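Side-chain contact in sulfur oxygenase/reductase (Halothiobacillus neapolitanus, PDB 6QPA), which probably catalyses the oxygen-dependent disproportionation of elemental sulfur at a mononuclear iron site: residues A[83-88]-A[116-121]. Sequence-based numbering, arbitrary orientation.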
ATOM      1  N   LYS A  83      57.614  34.995 -11.386  1.00 37.66           N
ATOM      2  CA  LYS A  83      58.514  36.050 -11.834  1.00 41.66           C
ATOM      3  C   LYS A  83      59.103  35.720 -13.196  1.00 37.80           C
ATOM      4  O   LYS A  83      59.321  36.621 -14.013  1.00 40.45           O
ATOM      5  CB  LYS A  83      59.639  36.270 -10.821  1.00 38.14           C
ATOM      6  CG  LYS A  83      59.185  36.843  -9.494  1.00 44.32           C
ATOM      7  CD  LYS A  83      60.369  37.065  -8.548  1.00 44.11           C
ATOM      8  CE  LYS A  83      59.915  37.611  -7.191  1.00 50.39           C
ATOM      9  NZ  LYS A  83      61.066  37.697  -6.228  1.00 58.98           N
ATOM     10  N   ASP A  84      59.360  34.436 -13.462  1.00 35.19           N
ATOM     11  CA  ASP A  84      59.957  34.009 -14.716  1.00 30.89           C
ATOM     12  C   ASP A  84      59.778  32.511 -14.867  1.00 37.53           C
ATOM     13  O   ASP A  84      59.385  31.814 -13.927  1.00 38.03           O
ATOM     14  CB  ASP A  84      61.441  34.386 -14.785  1.00 31.02           C
ATOM     15  CG  ASP A  84      62.190  34.023 -13.519  1.00 40.24           C
ATOM     16  OD1 ASP A  84      62.055  32.885 -13.017  1.00 39.31           O
ATOM     17  OD2 ASP A  84      62.897  34.900 -12.998  1.00 44.19           O
ATOM     18  N   VAL A  85      60.113  32.021 -16.065  1.00 36.73           N
ATOM     19  CA  VAL A  85      60.019  30.594 -16.346  1.00 30.35           C
ATOM     20  C   VAL A  85      60.910  29.809 -15.397  1.00 30.70           C
ATOM     21  O   VAL A  85      60.495  28.788 -14.840  1.00 30.80           O
ATOM     22  CB  VAL A  85      60.388  30.329 -17.818  1.00 39.28           C
ATOM     23  CG1 VAL A  85      60.665  28.843 -18.061  1.00 35.91           C
ATOM     24  CG2 VAL A  85      59.286  30.817 -18.729  1.00 34.10           C
ATOM     25  N   HIS A  86      62.133  30.300 -15.159  1.00 35.42           N
ATOM     26  CA  HIS A  86      63.094  29.549 -14.358  1.00 34.49           C
ATOM     27  C   HIS A  86      62.558  29.275 -12.965  1.00 36.45           C
ATOM     28  O   HIS A  86      62.800  28.204 -12.401  1.00 35.08           O
ATOM     29  CB  HIS A  86      64.427  30.298 -14.240  1.00 36.29           C
ATOM     30  CG  HIS A  86      65.448  29.557 -13.425  1.00 42.09           C
ATOM     31  ND1 HIS A  86      65.612  29.754 -12.068  1.00 43.75           N
ATOM     32  CD2 HIS A  86      66.324  28.579 -13.765  1.00 43.11           C
ATOM     33  CE1 HIS A  86      66.559  28.955 -11.615  1.00 39.33           C
ATOM     34  NE2 HIS A  86      67.012  28.235 -12.627  1.00 41.33           N
ATOM     35  N   SER A  87      61.850  30.243 -12.384  1.00 31.69           N
ATOM     36  CA  SER A  87      61.309  30.046 -11.047  1.00 37.06           C
ATOM     37  C   SER A  87      60.336  28.878 -11.019  1.00 37.33           C
ATOM     38  O   SER A  87      60.376  28.050 -10.102  1.00 34.69           O
ATOM     39  CB  SER A  87      60.655  31.330 -10.553  1.00 32.15           C
ATOM     40  OG  SER A  87      61.650  32.337 -10.425  1.00 33.49           O
ATOM     41  N   HIS A  88      59.468  28.784 -12.020  1.00 31.54           N
ATOM     42  CA  HIS A  88      58.525  27.673 -12.052  1.00 37.91           C
ATOM     43  C   HIS A  88      59.248  26.344 -12.241  1.00 34.43           C
ATOM     44  O   HIS A  88      58.966  25.366 -11.537  1.00 34.05           O
ATOM     45  CB  HIS A  88      57.493  27.906 -13.155  1.00 37.05           C
ATOM     46  CG  HIS A  88      56.478  26.809 -13.291  1.00 36.07           C
ATOM     47  ND1 HIS A  88      56.397  26.009 -14.412  1.00 40.82           N
ATOM     48  CD2 HIS A  88      55.508  26.378 -12.454  1.00 38.93           C
ATOM     49  CE1 HIS A  88      55.413  25.140 -14.263  1.00 40.52           C
ATOM     50  NE2 HIS A  88      54.851  25.348 -13.085  1.00 41.09           N
ATOM     51  N   GLU A 116      50.749  21.820 -19.586  1.00 33.55           N
ATOM     52  CA  GLU A 116      51.024  23.059 -18.862  1.00 36.62           C
ATOM     53  C   GLU A 116      51.839  24.017 -19.724  1.00 35.47           C
ATOM     54  O   GLU A 116      53.075  24.077 -19.601  1.00 29.30           O
ATOM     55  CB  GLU A 116      51.745  22.790 -17.545  1.00 28.64           C
ATOM     56  CG  GLU A 116      51.732  24.016 -16.638  1.00 33.15           C
ATOM     57  CD  GLU A 116      52.483  23.805 -15.352  1.00 36.07           C
ATOM     58  OE1 GLU A 116      53.538  23.153 -15.393  1.00 41.27           O
ATOM     59  OE2 GLU A 116      52.031  24.303 -14.307  1.00 50.21           O
ATOM     60  N   PRO A 117      51.187  24.796 -20.582  1.00 25.65           N
ATOM     61  CA  PRO A 117      51.908  25.798 -21.375  1.00 25.86           C
ATOM     62  C   PRO A 117      52.204  27.045 -20.556  1.00 30.58           C
ATOM     63  O   PRO A 117      51.538  27.355 -19.563  1.00 28.32           O
ATOM     64  CB  PRO A 117      50.933  26.126 -22.520  1.00 29.87           C
ATOM     65  CG  PRO A 117      49.780  25.138 -22.384  1.00 27.79           C
ATOM     66  CD  PRO A 117      49.759  24.745 -20.942  1.00 26.44           C
ATOM     67  N   TYR A 118      53.214  27.770 -21.010  1.00 26.23           N
ATOM     68  CA  TYR A 118      53.609  29.062 -20.462  1.00 31.13           C
ATOM     69  C   TYR A 118      53.002  30.196 -21.288  1.00 37.65           C
ATOM     70  O   TYR A 118      52.970  30.130 -22.526  1.00 29.66           O
ATOM     71  CB  TYR A 118      55.129  29.203 -20.464  1.00 29.92           C
ATOM     72  CG  TYR A 118      55.872  28.408 -19.409  1.00 30.44           C
ATOM     73  CD1 TYR A 118      55.875  28.821 -18.081  1.00 30.78           C
ATOM     74  CD2 TYR A 118      56.627  27.275 -19.750  1.00 28.15           C
ATOM     75  CE1 TYR A 118      56.582  28.125 -17.102  1.00 33.15           C
ATOM     76  CE2 TYR A 118      57.343  26.569 -18.768  1.00 30.63           C
ATOM     77  CZ  TYR A 118      57.309  27.007 -17.449  1.00 29.09           C
ATOM     78  OH  TYR A 118      57.994  26.352 -16.468  1.00 35.10           O
ATOM     79  N   PHE A 119      52.525  31.242 -20.597  1.00 30.67           N
ATOM     80  CA  PHE A 119      51.852  32.354 -21.249  1.00 28.78           C
ATOM     81  C   PHE A 119      52.472  33.680 -20.851  1.00 34.35           C
ATOM     82  O   PHE A 119      52.780  33.928 -19.681  1.00 31.39           O
ATOM     83  CB  PHE A 119      50.347  32.383 -20.931  1.00 29.04           C
ATOM     84  CG  PHE A 119      49.611  31.247 -21.540  1.00 31.63           C
ATOM     85  CD1 PHE A 119      49.580  30.025 -20.905  1.00 27.77           C
ATOM     86  CD2 PHE A 119      49.006  31.381 -22.778  1.00 31.55           C
ATOM     87  CE1 PHE A 119      48.932  28.955 -21.481  1.00 29.18           C
ATOM     88  CE2 PHE A 119      48.363  30.318 -23.366  1.00 31.77           C
ATOM     89  CZ  PHE A 119      48.319  29.094 -22.704  1.00 30.94           C
ATOM     90  N   GLU A 120      52.620  34.530 -21.843  1.00 27.60           N
ATOM     91  CA  GLU A 120      52.976  35.913 -21.645  1.00 27.94           C
ATOM     92  C   GLU A 120      51.709  36.751 -21.538  1.00 28.12           C
ATOM     93  O   GLU A 120      50.746  36.544 -22.283  1.00 31.62           O
ATOM     94  CB  GLU A 120      53.850  36.383 -22.812  1.00 32.28           C
ATOM     95  CG  GLU A 120      54.011  37.876 -22.900  1.00 45.87           C
ATOM     96  CD  GLU A 120      54.699  38.320 -24.183  1.00 50.00           C
ATOM     97  OE1 GLU A 120      55.192  37.452 -24.946  1.00 48.85           O
ATOM     98  OE2 GLU A 120      54.739  39.544 -24.415  1.00 54.87           O
ATOM     99  N   VAL A 121      51.706  37.685 -20.594  1.00 31.84           N
ATOM    100  CA  VAL A 121      50.608  38.630 -20.456  1.00 30.62           C
ATOM    101  C   VAL A 121      50.900  39.777 -21.415  1.00 36.14           C
ATOM    102  O   VAL A 121      51.707  40.652 -21.122  1.00 39.01           O
ATOM    103  CB  VAL A 121      50.441  39.107 -19.014  1.00 32.18           C
ATOM    104  CG1 VAL A 121      49.270  40.096 -18.921  1.00 33.01           C
ATOM    105  CG2 VAL A 121      50.179  37.911 -18.106  1.00 34.79           C
TER
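His88 reaches across to Tyr118 with CG trans to its own backbone N (chi1 179°), while Tyr118 swings CG trans to its carbonyl carbon (chi1 -75°), and the two side chains meet at a hydrogen bond. His88 ND1 donates to Tyr118 OH over 2.6 Å, with an N-H...O angle of 174° and the oxygen essentially in the imidazole plane. ND1 is used for this bond, and NE2 on the other side of the ring binds the iron(III) ion. Glu116, extended beyond CG, approaches from the opposite direction; its OE1 lies 3.0 Å from His88 CE1 at the ring edge, with the carboxylate steeply inclined to the imidazole. Glu116 OE2 and His88 NE2 are 3.2 Å apart because both are ligands of the metal, and His92 completes the protein side of this facial triad of two histidines and one carboxylate.

Tyr118 is therefore a second-shell residue: its hydroxyl, also hydrogen-bonded to Glu89, helps, together with the NE2-iron bond, to hold the rotation of the His88 ring. Val85 covers one face of the phenol, its CG2 4.1 Å from the Tyr118 ring centroid and near the ring normal, a CH-pi contact; its CG1 lies 3.9 Å from Tyr118 CZ. A leucine in place of His88 would remove an iron ligand and would probably leave the metal incompletely coordinated and Tyr118 OH without its ND1 donor.

One turn earlier, Asp84 caps the helix, its OD1 accepting from Ser87 N (2.7 Å) and from Ser87 OG. The contact thus joins the first turn of helix 85-94, the helix that carries both iron histidines, to strand 110-125, which supplies the carboxylate; that strand runs antiparallel between strands 7-15 and 193-204, and Phe202 of the latter touches both Val85 and Tyr118.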